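Local coordinates for protein polyporopepsin (Irpex lacteus, PDB 1WKR) that is a milk-clotting aspartic endopeptidase of the pepsin family that cleaves proteins with broad specificity, at residues S52-G64 with L112-S124. Sequence-based numbering, arbitrary orientation.
With SO4 (sulfate ion), chain H; SO4 (sulfate ion), chain D.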
# COMPACT_ATOMS: atom_id res chain seq x y z
N SER A 52 16.49 20.06 -11.88
CA SER A 52 15.19 19.86 -12.59
C SER A 52 15.42 19.95 -14.09
O SER A 52 16.04 20.98 -14.53
CB SER A 52 14.21 20.93 -12.11
OG SER A 52 12.96 20.76 -12.81
N SER A 53 14.87 19.09 -14.86
CA SER A 53 14.90 19.16 -16.33
C SER A 53 13.59 18.76 -16.89
O SER A 53 12.91 17.82 -16.45
CB SER A 53 15.94 18.12 -16.86
OG SER A 53 17.28 18.58 -16.46
N ALA A 54 13.20 19.49 -17.91
CA ALA A 54 11.99 19.15 -18.63
C ALA A 54 12.11 18.01 -19.48
O ALA A 54 13.17 17.37 -19.68
CB ALA A 54 11.77 20.33 -19.65
N THR A 55 10.83 17.25 -19.61
CA THR A 55 10.79 16.24 -20.62
C THR A 55 9.75 16.65 -21.70
O THR A 55 9.20 17.66 -21.62
CB THR A 55 10.41 14.84 -20.08
OG1 THR A 55 8.96 14.84 -19.77
CG2 THR A 55 11.14 14.48 -18.82
N SER A 56 9.63 15.73 -22.71
CA SER A 56 8.66 16.04 -23.77
C SER A 56 7.25 15.61 -23.47
O SER A 56 6.32 15.78 -24.24
CB SER A 56 9.08 15.25 -24.99
OG SER A 56 9.06 13.91 -24.82
N ASP A 57 7.00 15.07 -22.23
CA ASP A 57 5.72 14.39 -21.92
C ASP A 57 4.92 15.08 -20.87
O ASP A 57 5.41 15.61 -19.85
CB ASP A 57 6.03 12.99 -21.42
CG ASP A 57 6.62 12.11 -22.48
OD1 ASP A 57 5.98 11.97 -23.60
OD2 ASP A 57 7.67 11.51 -22.27
N LYS A 58 3.60 14.97 -21.05
CA LYS A 58 2.61 15.13 -19.94
C LYS A 58 2.40 13.74 -19.33
O LYS A 58 2.77 12.73 -19.90
CB LYS A 58 1.27 15.66 -20.50
CG LYS A 58 1.39 17.02 -21.27
CD LYS A 58 2.00 17.99 -20.41
CE LYS A 58 1.87 19.51 -21.10
NZ LYS A 58 2.52 20.49 -20.26
N VAL A 59 1.77 13.78 -18.14
CA VAL A 59 1.57 12.54 -17.39
C VAL A 59 0.19 12.57 -16.75
O VAL A 59 -0.32 13.63 -16.40
CB VAL A 59 2.71 12.33 -16.32
CG1 VAL A 59 2.72 13.45 -15.29
CG2 VAL A 59 2.59 10.98 -15.64
N SER A 60 -0.43 11.39 -16.65
CA SER A 60 -1.80 11.24 -16.08
C SER A 60 -1.89 9.83 -15.50
O SER A 60 -1.53 8.89 -16.14
CB SER A 60 -2.82 11.37 -17.32
OG SER A 60 -4.08 11.22 -16.88
N VAL A 61 -2.48 9.83 -14.28
CA VAL A 61 -2.78 8.54 -13.62
C VAL A 61 -4.19 8.61 -13.03
O VAL A 61 -4.52 9.55 -12.33
CB VAL A 61 -1.74 8.15 -12.53
CG1 VAL A 61 -2.09 6.80 -11.92
CG2 VAL A 61 -0.29 8.18 -13.14
N THR A 62 -4.94 7.52 -13.23
CA THR A 62 -6.25 7.36 -12.61
C THR A 62 -6.19 6.27 -11.53
O THR A 62 -5.67 5.15 -11.79
CB THR A 62 -7.32 7.00 -13.66
OG1 THR A 62 -7.45 8.10 -14.57
CG2 THR A 62 -8.72 6.81 -13.06
N TYR A 63 -6.67 6.59 -10.38
CA TYR A 63 -6.65 5.64 -9.21
C TYR A 63 -8.06 5.26 -8.84
O TYR A 63 -9.04 5.85 -9.29
CB TYR A 63 -5.96 6.27 -8.04
CG TYR A 63 -4.55 6.82 -8.29
CD1 TYR A 63 -3.43 6.03 -8.17
CD2 TYR A 63 -4.42 8.14 -8.68
CE1 TYR A 63 -2.15 6.57 -8.41
CE2 TYR A 63 -3.16 8.69 -8.92
CZ TYR A 63 -2.05 7.88 -8.79
OH TYR A 63 -0.81 8.45 -9.08
N GLY A 64 -8.21 4.30 -7.95
CA GLY A 64 -9.54 3.92 -7.41
C GLY A 64 -10.17 5.10 -6.76
O GLY A 64 -11.42 5.35 -7.05
N LEU A 112 3.15 -0.59 -14.71
CA LEU A 112 1.98 0.25 -14.51
C LEU A 112 2.16 1.62 -15.13
O LEU A 112 1.22 2.35 -15.34
CB LEU A 112 1.60 0.37 -13.04
CG LEU A 112 1.21 -0.94 -12.34
CD1 LEU A 112 0.93 -0.68 -10.86
CD2 LEU A 112 -0.00 -1.59 -12.96
N THR A 113 3.44 2.04 -15.30
CA THR A 113 3.72 3.39 -15.90
C THR A 113 3.45 3.46 -17.38
O THR A 113 3.38 4.57 -17.90
CB THR A 113 5.19 3.83 -15.61
OG1 THR A 113 6.08 2.98 -16.31
CG2 THR A 113 5.52 3.80 -14.11
N VAL A 114 3.39 2.32 -18.06
CA VAL A 114 3.21 2.33 -19.55
C VAL A 114 1.80 2.83 -19.82
O VAL A 114 0.81 2.25 -19.31
CB VAL A 114 3.44 0.91 -20.10
CG1 VAL A 114 3.10 0.89 -21.61
CG2 VAL A 114 4.89 0.50 -19.85
N GLY A 115 1.67 3.87 -20.58
CA GLY A 115 0.36 4.51 -20.85
C GLY A 115 0.15 5.76 -20.10
O GLY A 115 -0.80 6.51 -20.37
N THR A 116 0.98 6.09 -19.09
CA THR A 116 0.79 7.29 -18.31
C THR A 116 1.36 8.56 -18.97
O THR A 116 0.95 9.64 -18.56
CB THR A 116 1.30 7.16 -16.83
OG1 THR A 116 2.76 7.04 -16.84
CG2 THR A 116 0.67 5.93 -16.12
N LEU A 117 2.31 8.38 -19.87
CA LEU A 117 2.93 9.56 -20.54
C LEU A 117 2.16 9.79 -21.91
O LEU A 117 1.76 8.90 -22.56
CB LEU A 117 4.36 9.29 -20.87
CG LEU A 117 5.31 9.06 -19.64
CD1 LEU A 117 6.71 8.62 -20.11
CD2 LEU A 117 5.34 10.28 -18.74
N SER A 118 2.17 11.09 -22.23
CA SER A 118 1.62 11.50 -23.56
C SER A 118 2.58 12.58 -24.09
O SER A 118 2.85 13.52 -23.36
CB SER A 118 0.26 12.08 -23.41
OG SER A 118 -0.24 12.52 -24.69
N PRO A 119 3.04 12.46 -25.34
CA PRO A 119 2.54 11.52 -26.38
C PRO A 119 3.18 10.19 -26.38
O PRO A 119 2.78 9.27 -27.13
CB PRO A 119 2.97 12.22 -27.68
CG PRO A 119 4.28 12.97 -27.31
CD PRO A 119 3.97 13.50 -25.89
N HIS A 120 4.15 9.86 -25.44
CA HIS A 120 4.87 8.59 -25.53
C HIS A 120 4.10 7.52 -24.73
O HIS A 120 4.56 7.09 -23.63
CB HIS A 120 6.26 8.83 -24.96
CG HIS A 120 7.10 9.69 -25.86
ND1 HIS A 120 7.43 10.94 -25.59
CD2 HIS A 120 7.61 9.35 -27.14
CE1 HIS A 120 8.20 11.51 -26.62
NE2 HIS A 120 8.23 10.57 -27.52
N THR A 121 3.04 7.00 -25.31
CA THR A 121 2.07 6.16 -24.56
C THR A 121 2.63 4.79 -24.42
O THR A 121 1.98 4.06 -23.56
CB THR A 121 0.66 6.18 -25.28
OG1 THR A 121 0.85 5.88 -26.53
CG2 THR A 121 0.21 7.62 -25.26
N SER A 122 3.65 4.36 -25.02
CA SER A 122 4.20 3.08 -24.77
C SER A 122 5.46 3.06 -23.93
O SER A 122 6.03 2.02 -23.66
CB SER A 122 4.59 2.28 -26.13
OG SER A 122 5.83 2.85 -26.64
N THR A 123 5.85 4.22 -23.44
CA THR A 123 7.14 4.37 -22.76
C THR A 123 6.95 4.17 -21.20
O THR A 123 6.08 4.75 -20.60
CB THR A 123 7.70 5.73 -23.01
OG1 THR A 123 8.01 5.80 -24.47
CG2 THR A 123 9.03 6.02 -22.33
N SER A 124 7.85 3.39 -20.68
CA SER A 124 7.85 3.13 -19.21
C SER A 124 8.67 4.17 -18.49
O SER A 124 9.52 4.90 -19.07
CB SER A 124 8.47 1.80 -18.95
OG SER A 124 9.85 1.82 -19.14
S SO4 H . 6.05 5.68 -27.77
O1 SO4 H . 6.03 5.70 -26.28
O2 SO4 H . 5.36 4.56 -28.34
O3 SO4 H . 5.58 7.13 -28.52
O4 SO4 H . 7.64 5.70 -28.23
S SO4 D . 0.39 21.15 -17.21
O1 SO4 D . 0.91 22.69 -16.87
O2 SO4 D . 1.22 20.28 -16.31
O3 SO4 D . -0.98 21.08 -16.83
O4 SO4 D . 0.61 20.81 -18.56
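A short antiparallel strand pairing joins 57-62 to 117-118, and a bond between the buried Asp57 carboxylate and the His120 imidazole secures one end of it. Ser118 and Lys58 form the hydrogen-bonded pair: Lys58 N reaches Ser118 O at 2.8 Å, and Ser118 N returns a bond to Lys58 O. Beyond the non-hydrogen-bonded pair Val59-Leu117, Ser60 N donates to Thr116 O at 2.9 Å. Asp57 OD1 takes the ND1 hydrogen of His120 on its syn side at 2.7 Å, with the carboxylate nearly perpendicular to the ring (89°), and also accepts a weak bond from His120 N. With CG anti to the carbonyl carbon (chi1 -67°), the Asp57 side chain runs across that of Leu117 at about a right angle, with Leu117 CD1 3.7 Å from Asp57 OD2. Were Asp57 replaced by an alanine, His120 ND1 would probably lose this acceptor and its ring become freer to turn. In this pepsin-like fold, 57-62 pairs along its other edge with 67-79, so 117-118 extends that sheet by a short edge strand. Nearer the active site, Thr116 and Val61 lie alongside each other, CG2 to CG2 at 3.9 Å, and Val61 also packs on the bound peptide. Thr116 OG1 donates to Thr113 O at 2.8 Å within a type II turn and is held by Asn37 too. In the type I turn from His120 to Thr123, Ser122 N and Thr123 OG1 hydrogen-bond to a sulfate, probably from the crystallisation liquor.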